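Local coordinates for protein endonuclease PI-MtuI (Mycobacterium tuberculosis, PDB 2IMZ) that forms the splicing domain of the RecA intein, which probably cuts itself out of its precursor and joins the flanking sequences by protein splicing, at residues T6-P11 with L159-V164; D21-R26 with R147-E152; P28-A33 with A42-S47; T53-G58 with L141-A146; D91-P96 with S135-V140. The protein carries 1 engineered substitution. One frame throughout, in Å; residues are numbered along the deposited sequence.

Contact 1 (T6-P11 with L159-V164); sequences TRIFDP and LVAEGV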
# COMPACT_ATOMS: atom_id res chain seq x y z
N THR A 6 -10.09 -9.69 -11.07
CA THR A 6 -8.92 -10.22 -10.35
C THR A 6 -9.38 -11.25 -9.33
O THR A 6 -10.21 -10.95 -8.47
CB THR A 6 -8.17 -9.11 -9.61
OG1 THR A 6 -7.66 -8.15 -10.55
CG2 THR A 6 -7.01 -9.70 -8.82
N ARG A 7 -8.82 -12.46 -9.41
CA ARG A 7 -9.20 -13.53 -8.49
C ARG A 7 -8.34 -13.57 -7.24
O ARG A 7 -7.11 -13.67 -7.30
CB ARG A 7 -9.14 -14.87 -9.24
CG ARG A 7 -10.24 -14.98 -10.30
CD ARG A 7 -9.95 -16.02 -11.37
NE ARG A 7 -8.78 -15.68 -12.17
CZ ARG A 7 -8.50 -16.22 -13.35
NH1 ARG A 7 -9.33 -17.12 -13.88
NH2 ARG A 7 -7.40 -15.87 -14.00
N ILE A 8 -9.00 -13.48 -6.09
CA ILE A 8 -8.35 -13.48 -4.78
C ILE A 8 -8.67 -14.77 -4.03
O ILE A 8 -9.84 -15.06 -3.77
CB ILE A 8 -8.82 -12.30 -3.92
CG1 ILE A 8 -8.67 -10.98 -4.69
CG2 ILE A 8 -8.02 -12.25 -2.62
CD1 ILE A 8 -7.25 -10.67 -5.09
N PHE A 9 -7.63 -15.51 -3.67
CA PHE A 9 -7.78 -16.78 -2.95
C PHE A 9 -7.87 -16.59 -1.44
O PHE A 9 -7.04 -15.93 -0.84
CB PHE A 9 -6.58 -17.67 -3.29
CG PHE A 9 -6.51 -18.96 -2.51
CD1 PHE A 9 -7.59 -19.84 -2.49
CD2 PHE A 9 -5.34 -19.31 -1.84
CE1 PHE A 9 -7.49 -21.06 -1.82
CE2 PHE A 9 -5.24 -20.53 -1.17
CZ PHE A 9 -6.32 -21.41 -1.16
N ASP A 10 -8.91 -17.18 -0.84
CA ASP A 10 -9.10 -17.13 0.61
C ASP A 10 -8.60 -18.49 1.09
O ASP A 10 -9.28 -19.50 0.91
CB ASP A 10 -10.58 -16.95 0.97
CG ASP A 10 -10.81 -16.91 2.47
OD1 ASP A 10 -10.09 -17.62 3.20
OD2 ASP A 10 -11.72 -16.18 2.93
N PRO A 11 -7.41 -18.54 1.71
CA PRO A 11 -6.81 -19.78 2.20
C PRO A 11 -7.56 -20.48 3.32
O PRO A 11 -7.34 -21.67 3.57
CB PRO A 11 -5.42 -19.34 2.63
CG PRO A 11 -5.67 -17.96 3.14
CD PRO A 11 -6.56 -17.38 2.06
N LEU A 159 -1.15 -9.37 -0.25
CA LEU A 159 -2.15 -10.39 -0.55
C LEU A 159 -1.84 -11.05 -1.88
O LEU A 159 -1.12 -10.50 -2.71
CB LEU A 159 -3.56 -9.79 -0.62
CG LEU A 159 -3.87 -8.96 -1.86
CD1 LEU A 159 -5.37 -8.95 -2.13
CD2 LEU A 159 -3.34 -7.55 -1.66
N VAL A 160 -2.39 -12.24 -2.06
CA VAL A 160 -2.20 -12.97 -3.30
C VAL A 160 -3.39 -12.68 -4.20
O VAL A 160 -4.54 -12.85 -3.81
CB VAL A 160 -2.08 -14.49 -3.04
CG1 VAL A 160 -2.19 -15.26 -4.35
CG2 VAL A 160 -0.76 -14.79 -2.36
N ALA A 161 -3.09 -12.21 -5.41
CA ALA A 161 -4.09 -11.90 -6.42
C ALA A 161 -3.62 -12.62 -7.68
O ALA A 161 -2.47 -12.46 -8.08
CB ALA A 161 -4.15 -10.39 -6.66
N GLU A 162 -4.51 -13.41 -8.28
CA GLU A 162 -4.16 -14.19 -9.47
C GLU A 162 -2.93 -15.05 -9.17
O GLU A 162 -2.10 -15.31 -10.04
CB GLU A 162 -3.88 -13.28 -10.68
CG GLU A 162 -5.12 -12.60 -11.26
CD GLU A 162 -6.14 -13.60 -11.77
OE1 GLU A 162 -5.74 -14.60 -12.39
OE2 GLU A 162 -7.36 -13.37 -11.57
N GLY A 163 -2.84 -15.49 -7.92
CA GLY A 163 -1.73 -16.34 -7.49
C GLY A 163 -0.39 -15.66 -7.26
O GLY A 163 0.57 -16.32 -6.88
N VAL A 164 -0.34 -14.34 -7.44
CA VAL A 164 0.89 -13.57 -7.28
C VAL A 164 0.82 -12.68 -6.04
O VAL A 164 -0.22 -12.10 -5.75
CB VAL A 164 1.11 -12.65 -8.51
CG1 VAL A 164 2.40 -11.85 -8.36
CG2 VAL A 164 1.15 -13.48 -9.78
O HOH W 1 -5.02 -14.22 -1.40
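The type I' turn from Ala-161 to Val-164 lifts Glu-162 against Arg-7 on the short strand near the N-terminus. The guanidinium grips the carboxylate side-on: Arg-7 NE reaches the syn lone pair of Glu-162 OE2 at 2.8 Å, and Arg-7 NH2 lies 2.6 Å from Glu-162 OE1. The two planes are still turned 38° apart. Glu-162 OE2 also takes the backbone N-H of Arg-7 (N to OE2 2.8 Å) on the anti side, well out of the carboxylate plane, so three bonds from Arg-7 hold the acid. Glu-162 N in turn gives an almost straight bond to Arg-7 O. Glutamate suits this corner, since its chain, bent at chi2 (-61°), folds the acid back onto the neighbouring strand. The two strands pack across the centre of the intein (Hint) fold. Beside the ion pair the small Ala-161 leaves its CB tight against Ile-8 CD1 (3.5 Å) and close to Thr-6 CG2 (3.6 Å), while Leu-159 CD1 also packs on Ile-8 CD1. One water donates to both Phe-9 O and Val-160 O, linking the two backbones.

Contact 2 (D21-R26 with R147-E152); sequences DVVDGR and RTFDLE. With ZN (zinc ion), chain C.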
# COMPACT_ATOMS: atom_id res chain seq x y z
N ASP A 21 -16.49 -8.22 -6.32
CA ASP A 21 -17.53 -8.75 -5.45
C ASP A 21 -17.14 -8.54 -4.00
O ASP A 21 -17.98 -8.28 -3.14
CB ASP A 21 -17.76 -10.24 -5.71
CG ASP A 21 -18.23 -10.52 -7.12
OD1 ASP A 21 -18.87 -9.63 -7.73
OD2 ASP A 21 -17.99 -11.64 -7.62
N VAL A 22 -15.84 -8.67 -3.72
CA VAL A 22 -15.34 -8.48 -2.37
C VAL A 22 -15.55 -7.03 -1.95
O VAL A 22 -15.97 -6.76 -0.83
CB VAL A 22 -13.84 -8.83 -2.29
CG1 VAL A 22 -13.31 -8.57 -0.89
CG2 VAL A 22 -13.63 -10.29 -2.66
N VAL A 23 -15.27 -6.10 -2.86
CA VAL A 23 -15.43 -4.68 -2.56
C VAL A 23 -16.90 -4.25 -2.51
O VAL A 23 -17.31 -3.54 -1.58
CB VAL A 23 -14.68 -3.80 -3.59
CG1 VAL A 23 -15.05 -2.33 -3.40
CG2 VAL A 23 -13.18 -3.98 -3.42
N ASP A 24 -17.70 -4.69 -3.48
CA ASP A 24 -19.12 -4.32 -3.51
C ASP A 24 -19.86 -4.82 -2.28
O ASP A 24 -20.80 -4.17 -1.80
CB ASP A 24 -19.81 -4.87 -4.77
CG ASP A 24 -19.25 -4.29 -6.05
OD1 ASP A 24 -18.81 -3.12 -6.05
OD2 ASP A 24 -19.27 -5.00 -7.08
N GLY A 25 -19.45 -5.97 -1.75
CA GLY A 25 -20.10 -6.50 -0.57
C GLY A 25 -19.32 -6.31 0.71
O GLY A 25 -19.74 -6.77 1.77
N ARG A 26 -18.18 -5.62 0.63
CA ARG A 26 -17.34 -5.38 1.79
C ARG A 26 -17.18 -6.69 2.57
O ARG A 26 -17.37 -6.74 3.78
CB ARG A 26 -17.94 -4.29 2.68
CG ARG A 26 -18.13 -2.97 1.94
CD ARG A 26 -18.49 -1.82 2.86
NE ARG A 26 -18.60 -0.58 2.10
CZ ARG A 26 -18.77 0.62 2.64
NH1 ARG A 26 -18.86 0.76 3.96
NH2 ARG A 26 -18.85 1.70 1.86
N ARG A 147 -12.47 -1.15 -14.68
CA ARG A 147 -12.80 -0.68 -13.35
C ARG A 147 -11.74 -1.32 -12.47
O ARG A 147 -11.36 -2.47 -12.70
CB ARG A 147 -14.18 -1.18 -12.91
CG ARG A 147 -15.33 -0.67 -13.76
CD ARG A 147 -16.62 -0.79 -12.98
NE ARG A 147 -16.86 -2.16 -12.53
CZ ARG A 147 -17.73 -2.49 -11.57
NH1 ARG A 147 -18.43 -1.54 -10.96
NH2 ARG A 147 -17.89 -3.76 -11.23
N THR A 148 -11.26 -0.58 -11.47
CA THR A 148 -10.22 -1.11 -10.60
C THR A 148 -10.61 -1.04 -9.13
O THR A 148 -11.51 -0.28 -8.74
CB THR A 148 -8.89 -0.37 -10.83
OG1 THR A 148 -9.05 1.02 -10.52
CG2 THR A 148 -8.46 -0.51 -12.28
N PHE A 149 -9.93 -1.84 -8.32
CA PHE A 149 -10.21 -1.93 -6.90
C PHE A 149 -8.96 -2.15 -6.07
O PHE A 149 -7.89 -2.43 -6.61
CB PHE A 149 -11.18 -3.08 -6.64
CG PHE A 149 -12.40 -3.06 -7.52
CD1 PHE A 149 -12.33 -3.53 -8.82
CD2 PHE A 149 -13.59 -2.52 -7.06
CE1 PHE A 149 -13.44 -3.47 -9.66
CE2 PHE A 149 -14.70 -2.45 -7.89
CZ PHE A 149 -14.63 -2.92 -9.19
N ASP A 150 -9.11 -2.05 -4.76
CA ASP A 150 -8.01 -2.24 -3.84
C ASP A 150 -8.56 -2.80 -2.52
O ASP A 150 -9.73 -2.62 -2.21
CB ASP A 150 -7.31 -0.90 -3.60
CG ASP A 150 -5.87 -1.06 -3.15
OD1 ASP A 150 -5.13 -1.85 -3.78
OD2 ASP A 150 -5.48 -0.37 -2.18
N LEU A 151 -7.71 -3.48 -1.77
CA LEU A 151 -8.11 -4.06 -0.49
C LEU A 151 -7.03 -3.83 0.57
O LEU A 151 -5.85 -3.78 0.24
CB LEU A 151 -8.31 -5.57 -0.63
CG LEU A 151 -9.36 -6.10 -1.61
CD1 LEU A 151 -9.21 -7.61 -1.76
CD2 LEU A 151 -10.75 -5.74 -1.11
N GLU A 152 -7.45 -3.66 1.82
CA GLU A 152 -6.49 -3.50 2.91
C GLU A 152 -6.53 -4.80 3.69
O GLU A 152 -7.60 -5.26 4.10
CB GLU A 152 -6.84 -2.34 3.83
CG GLU A 152 -6.29 -1.00 3.39
CD GLU A 152 -4.78 -1.02 3.16
OE1 GLU A 152 -4.00 -1.35 4.09
OE2 GLU A 152 -4.37 -0.71 2.03
ZN ZN C . -1.95 -1.57 3.34
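The ring of Phe-149 touches Val-23 of the helix through CD2, which lies 3.9 Å from Val-23 CB on an oblique approach. At its far edge the same ring points CZ at the face of the Arg-147 guanidinium, 3.8 Å above that plane and over its centre. The guanidinium thus lies across the end of the ring, while its NH2 forms a salt bridge with Glu-4. Asp-24 OD2 stands 4.5 Å from Arg-147 NH2, too far for a salt bridge, although the opposite charges may still favour each other weakly. Leu-151 extends the apolar patch: its CD2 fits against both helix valines, 3.8 Å from Val-22 CG1 and 3.8 Å from Val-23 CG2. With CG1 anti to the backbone N (chi1 171°), Val-23 turns CG2 to Leu-151 and to Phe-149 CB. In this largely beta intein fold, the short helix 19-24 lies on one face of the long strand 134-153 and ends in a Schellman motif at Arg-26. Beta-branched valines keep the helix surface compact, and the longer Phe-149 and Leu-151 reach to it from the strand. Asp-150 points to the other side of the strand and forms a salt bridge with Lys-74 of the second subunit. At the end of the segment, Glu-152 OE1 binds a zinc ion at 2.2 Å, whose other ligands include His-157 and His-167 of the second subunit.

Contact 3 (P28-A33 with A42-S47); sequences PIHVVA and ARPVVS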
# COMPACT_ATOMS: atom_id res chain seq x y z
N PRO A 28 -15.37 -9.55 4.46
CA PRO A 28 -14.18 -9.71 5.30
C PRO A 28 -13.53 -11.07 5.06
O PRO A 28 -13.35 -11.86 6.00
CB PRO A 28 -14.76 -9.59 6.70
CG PRO A 28 -16.06 -10.30 6.56
CD PRO A 28 -16.60 -9.74 5.25
N ILE A 29 -13.19 -11.35 3.81
CA ILE A 29 -12.54 -12.61 3.47
C ILE A 29 -11.12 -12.61 4.00
O ILE A 29 -10.61 -11.57 4.43
CB ILE A 29 -12.45 -12.81 1.93
CG1 ILE A 29 -11.52 -11.75 1.32
CG2 ILE A 29 -13.84 -12.74 1.31
CD1 ILE A 29 -11.13 -12.04 -0.12
N HIS A 30 -10.50 -13.78 4.01
CA HIS A 30 -9.10 -13.89 4.41
C HIS A 30 -8.33 -14.02 3.11
O HIS A 30 -8.89 -14.44 2.09
CB HIS A 30 -8.85 -15.14 5.27
CG HIS A 30 -9.22 -14.96 6.70
ND1 HIS A 30 -10.50 -15.13 7.17
CD2 HIS A 30 -8.47 -14.60 7.77
CE1 HIS A 30 -10.53 -14.88 8.47
NE2 HIS A 30 -9.31 -14.55 8.86
N VAL A 31 -7.06 -13.65 3.14
CA VAL A 31 -6.21 -13.74 1.96
C VAL A 31 -4.90 -14.37 2.37
O VAL A 31 -4.62 -14.53 3.56
CB VAL A 31 -5.89 -12.35 1.35
CG1 VAL A 31 -7.16 -11.62 1.00
CG2 VAL A 31 -5.05 -11.54 2.34
N VAL A 32 -4.09 -14.74 1.38
CA VAL A 32 -2.77 -15.27 1.65
C VAL A 32 -1.91 -14.01 1.69
O VAL A 32 -1.81 -13.30 0.68
CB VAL A 32 -2.26 -16.18 0.52
CG1 VAL A 32 -0.81 -16.59 0.80
CG2 VAL A 32 -3.14 -17.41 0.40
N ALA A 33 -1.31 -13.73 2.84
CA ALA A 33 -0.47 -12.55 2.98
C ALA A 33 0.96 -12.95 3.30
O ALA A 33 1.20 -13.89 4.06
CB ALA A 33 -1.02 -11.65 4.09
N ALA A 42 -2.62 -16.32 6.94
CA ALA A 42 -3.99 -15.96 6.59
C ALA A 42 -4.29 -14.66 7.33
O ALA A 42 -4.16 -14.59 8.55
CB ALA A 42 -4.96 -17.05 7.02
N ARG A 43 -4.69 -13.63 6.60
CA ARG A 43 -5.01 -12.35 7.21
C ARG A 43 -6.32 -11.84 6.62
O ARG A 43 -6.59 -12.00 5.43
CB ARG A 43 -3.87 -11.35 6.99
CG ARG A 43 -2.63 -11.61 7.85
CD ARG A 43 -2.92 -11.36 9.33
NE ARG A 43 -1.75 -11.53 10.19
CZ ARG A 43 -1.29 -12.70 10.63
NH1 ARG A 43 -1.90 -13.83 10.31
NH2 ARG A 43 -0.22 -12.73 11.42
N PRO A 44 -7.15 -11.20 7.45
CA PRO A 44 -8.44 -10.67 7.01
C PRO A 44 -8.40 -9.31 6.32
O PRO A 44 -7.56 -8.47 6.62
CB PRO A 44 -9.24 -10.61 8.31
CG PRO A 44 -8.20 -10.21 9.30
CD PRO A 44 -7.02 -11.09 8.92
N VAL A 45 -9.32 -9.13 5.38
CA VAL A 45 -9.45 -7.86 4.66
C VAL A 45 -10.21 -6.96 5.63
O VAL A 45 -11.22 -7.37 6.19
CB VAL A 45 -10.26 -8.04 3.36
CG1 VAL A 45 -10.54 -6.68 2.72
CG2 VAL A 45 -9.49 -8.93 2.40
N VAL A 46 -9.71 -5.74 5.82
CA VAL A 46 -10.33 -4.80 6.75
C VAL A 46 -10.84 -3.51 6.11
O VAL A 46 -11.58 -2.75 6.74
CB VAL A 46 -9.36 -4.45 7.90
CG1 VAL A 46 -9.12 -5.69 8.75
CG2 VAL A 46 -8.05 -3.93 7.34
N SER A 47 -10.45 -3.27 4.86
CA SER A 47 -10.89 -2.08 4.13
C SER A 47 -11.12 -2.45 2.67
O SER A 47 -10.45 -3.33 2.13
CB SER A 47 -9.85 -0.96 4.21
OG SER A 47 -9.62 -0.56 5.54
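Arg-43 O accepts the N-H of Val-31 (N to O 2.9 Å), with the donor tilted 24° from the carbonyl plane, and is also approached by the CA-H of His-30 (CA to O 3.3 Å). Arg-43 N returns a longer bond to Val-31 O, and Val-45 N reaches Ile-29 O at 2.9 Å, the donor lying nearly in line with the C=O. On the face of Val-31, Val-45 CG2 packs 3.6 Å from Ile-29 CG1 and 3.8 Å from Val-31 CG1. These beta-branched residues fill the buried side, which Ile-8 and Leu-151 extend. On the face of His-30 and Pro-44, the proline CB sits 4.3 Å from the His-30 imidazole centroid in a CH-pi contact offset toward the rim. Proline is tolerated at this non-hydrogen-bonded site, where its missing N-H costs no bond to strand 30-34. Ala-33 CB rests on the aliphatic start of Arg-43, whose NE forms a salt bridge with Glu-155. Strands 30-34 and 40-52 form an antiparallel beta hairpin of the intein (Hint) fold, and the second strand then meets Glu-152 through a classic beta bulge at Val-46 and Ser-47.

Contact 4 (T53-G58 with L141-A146); sequences TRDVIG and LPTRRA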
# COMPACT_ATOMS: atom_id res chain seq x y z
N THR A 53 -12.49 3.65 -12.92
CA THR A 53 -11.86 3.16 -14.14
C THR A 53 -10.48 3.76 -14.35
O THR A 53 -10.30 4.98 -14.29
CB THR A 53 -12.73 3.47 -15.37
OG1 THR A 53 -14.01 2.83 -15.22
CG2 THR A 53 -12.06 2.96 -16.64
N ARG A 54 -9.51 2.90 -14.61
CA ARG A 54 -8.13 3.32 -14.83
C ARG A 54 -7.48 2.45 -15.89
O ARG A 54 -8.05 1.44 -16.32
CB ARG A 54 -7.33 3.19 -13.53
CG ARG A 54 -7.96 3.87 -12.33
CD ARG A 54 -7.04 3.85 -11.13
NE ARG A 54 -7.67 4.46 -9.96
CZ ARG A 54 -7.01 5.01 -8.95
NH1 ARG A 54 -5.69 5.05 -8.97
NH2 ARG A 54 -7.68 5.53 -7.93
N ASP A 55 -6.29 2.84 -16.33
CA ASP A 55 -5.57 2.07 -17.33
C ASP A 55 -4.87 0.93 -16.61
O ASP A 55 -4.20 1.15 -15.59
CB ASP A 55 -4.51 2.92 -18.04
CG ASP A 55 -5.11 4.08 -18.80
OD1 ASP A 55 -6.09 3.87 -19.53
OD2 ASP A 55 -4.58 5.21 -18.67
N VAL A 56 -5.01 -0.29 -17.13
CA VAL A 56 -4.36 -1.44 -16.52
C VAL A 56 -3.63 -2.24 -17.58
O VAL A 56 -4.05 -2.29 -18.74
CB VAL A 56 -5.38 -2.39 -15.85
CG1 VAL A 56 -6.01 -1.71 -14.65
CG2 VAL A 56 -6.45 -2.81 -16.86
N ILE A 57 -2.52 -2.85 -17.18
CA ILE A 57 -1.75 -3.69 -18.09
C ILE A 57 -1.89 -5.12 -17.60
O ILE A 57 -2.35 -5.35 -16.48
CB ILE A 57 -0.26 -3.26 -18.16
CG1 ILE A 57 0.37 -3.20 -16.77
CG2 ILE A 57 -0.16 -1.91 -18.85
CD1 ILE A 57 0.82 -4.54 -16.23
N GLY A 58 -1.52 -6.09 -18.43
CA GLY A 58 -1.66 -7.48 -18.04
C GLY A 58 -0.38 -8.29 -18.02
O GLY A 58 0.50 -8.13 -18.87
N LEU A 141 0.67 -8.00 -21.55
CA LEU A 141 -0.44 -7.57 -22.39
C LEU A 141 -0.62 -6.06 -22.41
O LEU A 141 -0.37 -5.38 -21.42
CB LEU A 141 -1.75 -8.22 -21.92
CG LEU A 141 -1.89 -9.75 -22.01
CD1 LEU A 141 -1.68 -10.20 -23.44
CD2 LEU A 141 -0.90 -10.42 -21.08
N PRO A 142 -1.06 -5.51 -23.56
CA PRO A 142 -1.29 -4.08 -23.78
C PRO A 142 -2.29 -3.45 -22.82
O PRO A 142 -3.24 -4.10 -22.37
CB PRO A 142 -1.78 -4.03 -25.23
CG PRO A 142 -1.15 -5.23 -25.85
CD PRO A 142 -1.34 -6.27 -24.79
N THR A 143 -2.09 -2.17 -22.53
CA THR A 143 -2.96 -1.43 -21.64
C THR A 143 -4.40 -1.37 -22.14
O THR A 143 -4.65 -1.34 -23.34
CB THR A 143 -2.45 0.01 -21.47
OG1 THR A 143 -3.33 0.73 -20.59
CG2 THR A 143 -2.40 0.72 -22.81
N ARG A 144 -5.34 -1.37 -21.20
CA ARG A 144 -6.76 -1.29 -21.51
C ARG A 144 -7.47 -0.61 -20.35
O ARG A 144 -6.92 -0.50 -19.25
CB ARG A 144 -7.35 -2.68 -21.74
CG ARG A 144 -7.39 -3.57 -20.51
CD ARG A 144 -7.91 -4.97 -20.86
NE ARG A 144 -8.00 -5.83 -19.69
CZ ARG A 144 -9.00 -5.80 -18.80
NH1 ARG A 144 -10.01 -4.96 -18.96
NH2 ARG A 144 -8.97 -6.62 -17.75
N ARG A 145 -8.69 -0.14 -20.59
CA ARG A 145 -9.48 0.53 -19.56
C ARG A 145 -10.31 -0.50 -18.80
O ARG A 145 -10.94 -1.36 -19.40
CB ARG A 145 -10.40 1.56 -20.21
CG ARG A 145 -9.68 2.61 -21.03
CD ARG A 145 -8.93 3.57 -20.14
NE ARG A 145 -9.85 4.35 -19.32
CZ ARG A 145 -9.46 5.22 -18.39
NH1 ARG A 145 -8.17 5.43 -18.16
NH2 ARG A 145 -10.36 5.89 -17.69
N ALA A 146 -10.31 -0.39 -17.48
CA ALA A 146 -11.07 -1.32 -16.65
C ALA A 146 -11.36 -0.72 -15.28
O ALA A 146 -10.61 0.11 -14.79
CB ALA A 146 -10.29 -2.62 -16.48
O HOH W 2 -5.70 1.98 -21.35
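Arg-145 lays one face of its guanidinium over the backbone of Thr-53 and Arg-54 and turns its edge to Asp-55. Arg-145 NH1 gives Asp-55 OD1 a nearly straight bond of 2.9 Å, part of a salt bridge. The acceptor lies in the guanidinium plane, but the donor comes from above the carboxylate, and the two planes stand 67° apart. Bends at chi2 and chi3 (-72° and -65°) curl the arginine back across the strand to reach the acid. A water donates to Asp-55 OD1 and bonds to Thr-143 OG1 at 2.8 Å, so polar residues suit this exposed face. On the other face, that of Val-56, Val-56 CG2 touches both Arg-144 CG (3.8 Å) and Ala-146 CB (3.9 Å). The guanidinium of Arg-144 also makes a cation-pi contact with Trp-68. Arg-54 bonds through NE to Gln-51 O and through NH1 forms a salt bridge with Asp-72 of the second subunit. Backbone bonds run in both directions between Val-56 and Arg-144, and Leu-141 N meets Gly-58 O at 2.7 Å. Having no side chain, Gly-58 lets Leu-141 CB come within 4.0 Å of its CA. Between these pairs the register slips by one residue: a beta bulge in the antiparallel pairing of strands 54-61 and 134-153.

Contact 5 (D91-P96 with S135-V140); sequences DRVAQP and SVIREV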
# COMPACT_ATOMS: atom_id res chain seq x y z
N ASP A 91 10.73 -12.16 -16.23
CA ASP A 91 10.96 -11.72 -14.86
C ASP A 91 10.19 -12.65 -13.93
O ASP A 91 9.12 -13.13 -14.29
CB ASP A 91 10.48 -10.29 -14.65
CG ASP A 91 11.39 -9.26 -15.31
OD1 ASP A 91 12.57 -9.59 -15.55
OD2 ASP A 91 10.91 -8.14 -15.56
N ARG A 92 10.73 -12.89 -12.75
CA ARG A 92 10.07 -13.76 -11.79
C ARG A 92 9.29 -12.95 -10.76
O ARG A 92 9.70 -11.86 -10.35
CB ARG A 92 11.09 -14.67 -11.09
CG ARG A 92 11.77 -15.66 -12.03
CD ARG A 92 12.69 -16.63 -11.30
NE ARG A 92 13.88 -15.99 -10.76
CZ ARG A 92 14.88 -15.50 -11.49
NH1 ARG A 92 14.83 -15.57 -12.82
NH2 ARG A 92 15.93 -14.95 -10.91
N VAL A 93 8.14 -13.49 -10.36
CA VAL A 93 7.30 -12.85 -9.36
C VAL A 93 6.97 -13.88 -8.29
O VAL A 93 7.01 -15.08 -8.55
CB VAL A 93 5.98 -12.28 -9.96
CG1 VAL A 93 6.31 -11.20 -10.98
CG2 VAL A 93 5.17 -13.40 -10.60
N ALA A 94 6.66 -13.41 -7.09
CA ALA A 94 6.33 -14.31 -5.98
C ALA A 94 4.98 -14.98 -6.21
O ALA A 94 3.97 -14.31 -6.41
CB ALA A 94 6.31 -13.53 -4.67
N GLN A 95 4.98 -16.31 -6.19
CA GLN A 95 3.77 -17.11 -6.39
C GLN A 95 3.74 -18.23 -5.36
O GLN A 95 4.40 -19.26 -5.53
CB GLN A 95 3.74 -17.71 -7.80
CG GLN A 95 2.57 -18.66 -8.04
CD GLN A 95 2.65 -19.37 -9.38
OE1 GLN A 95 2.11 -18.90 -10.38
NE2 GLN A 95 3.33 -20.51 -9.40
N PRO A 96 2.99 -18.05 -4.27
CA PRO A 96 2.88 -19.06 -3.22
C PRO A 96 2.30 -20.38 -3.72
O PRO A 96 1.33 -20.39 -4.48
CB PRO A 96 1.99 -18.38 -2.18
CG PRO A 96 2.34 -16.93 -2.35
CD PRO A 96 2.36 -16.78 -3.84
N SER A 135 7.64 -17.59 -9.92
CA SER A 135 7.22 -18.02 -11.24
C SER A 135 7.49 -16.90 -12.23
O SER A 135 7.43 -15.73 -11.88
CB SER A 135 5.73 -18.36 -11.24
OG SER A 135 5.48 -19.52 -10.46
N VAL A 136 7.80 -17.27 -13.47
CA VAL A 136 8.10 -16.29 -14.50
C VAL A 136 6.88 -15.74 -15.21
O VAL A 136 5.83 -16.39 -15.28
CB VAL A 136 9.06 -16.87 -15.57
CG1 VAL A 136 10.36 -17.29 -14.92
CG2 VAL A 136 8.40 -18.06 -16.27
N ILE A 137 7.03 -14.53 -15.73
CA ILE A 137 5.98 -13.86 -16.50
C ILE A 137 6.11 -14.42 -17.92
O ILE A 137 7.18 -14.35 -18.52
CB ILE A 137 6.19 -12.34 -16.51
CG1 ILE A 137 5.95 -11.77 -15.11
CG2 ILE A 137 5.25 -11.69 -17.52
CD1 ILE A 137 6.36 -10.32 -14.96
N ARG A 138 5.02 -14.97 -18.44
CA ARG A 138 5.03 -15.55 -19.78
C ARG A 138 4.70 -14.53 -20.86
O ARG A 138 5.12 -14.67 -22.01
CB ARG A 138 4.03 -16.71 -19.86
CG ARG A 138 4.12 -17.73 -18.73
CD ARG A 138 4.82 -19.03 -19.12
NE ARG A 138 6.23 -18.85 -19.41
CZ ARG A 138 7.16 -19.80 -19.28
NH1 ARG A 138 6.83 -21.02 -18.86
NH2 ARG A 138 8.42 -19.53 -19.57
N GLU A 139 3.94 -13.50 -20.50
CA GLU A 139 3.53 -12.51 -21.48
C GLU A 139 3.05 -11.20 -20.86
O GLU A 139 2.41 -11.19 -19.81
CB GLU A 139 2.41 -13.12 -22.34
CG GLU A 139 1.78 -12.18 -23.36
CD GLU A 139 0.61 -12.82 -24.09
OE1 GLU A 139 0.25 -13.98 -23.77
OE2 GLU A 139 0.04 -12.16 -24.98
N VAL A 140 3.36 -10.09 -21.53
CA VAL A 140 2.93 -8.77 -21.08
C VAL A 140 1.86 -8.31 -22.07
O VAL A 140 2.11 -8.24 -23.27
CB VAL A 140 4.09 -7.76 -21.06
CG1 VAL A 140 3.58 -6.37 -20.71
CG2 VAL A 140 5.15 -8.20 -20.06
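Ile-137 sends its side chain alongside Asp-91 and on to Val-93, where the short strand 92-94 pairs antiparallel with the long strand 134-153 of the intein (Hint) fold. Ile-137 CB lies 3.8 Å from Asp-91 O. CG1 of Ile-137, anti to the carbonyl carbon (chi1 -69°), comes closer, 3.5 Å from Asp-91 O. Ile-137 CD1 then ends against two carbons, Asp-91 CB and Val-93 CG1, each 4.1 Å away. An isoleucine suits this place because its length lets it reach both Asp-91 and Val-93. The backbone carries the pairing: Ile-137 N bonds to Asp-91 O, and Val-93 and Ser-135 exchange bonds in both directions, Val-93 N reaching Ser-135 O at 2.8 Å. Since Ser-135 is small, Gln-95 can pack closely beside it, the glutamine CB coming within 3.7 Å of Ser-135 OG, and that hydroxyl is bonded to Arg-97. Asp-91 turns its carboxylate to the backbone N of Arg-88, which holds the acid at the start of the strand. On the face opposite Val-93 and Ser-135, the aliphatic part of Arg-92 crosses Val-136, and the arginine's NH2 forms a salt bridge with Glu-78 OE1. The long arginine suits this exposed edge, since its methylenes can lie on the valine while the charged end reaches past it: Arg-92 CG comes within 3.6 Å of Val-136 CG1.

How the contacts relate
Contacts 2, 4 and 5 lie along one strand, 134-153, which runs from 135-140 through 141-146 to 147-152. The centres of contacts 2 and 5 are about 24 Å apart, on opposite sides of the chain's centre. Strand 40-52 pairs with that strand too, so contact 3 belongs to the same curled sheet, with Val-46 and Ser-47 bonded to Glu-152. Contact 1, its centre about 5 Å from the chain's centre, joins segments near the two ends of the chain and encloses the others in sequence; contact 5 is nested within contact 4, and that within contact 2. Such closure is consistent with the needs of protein splicing.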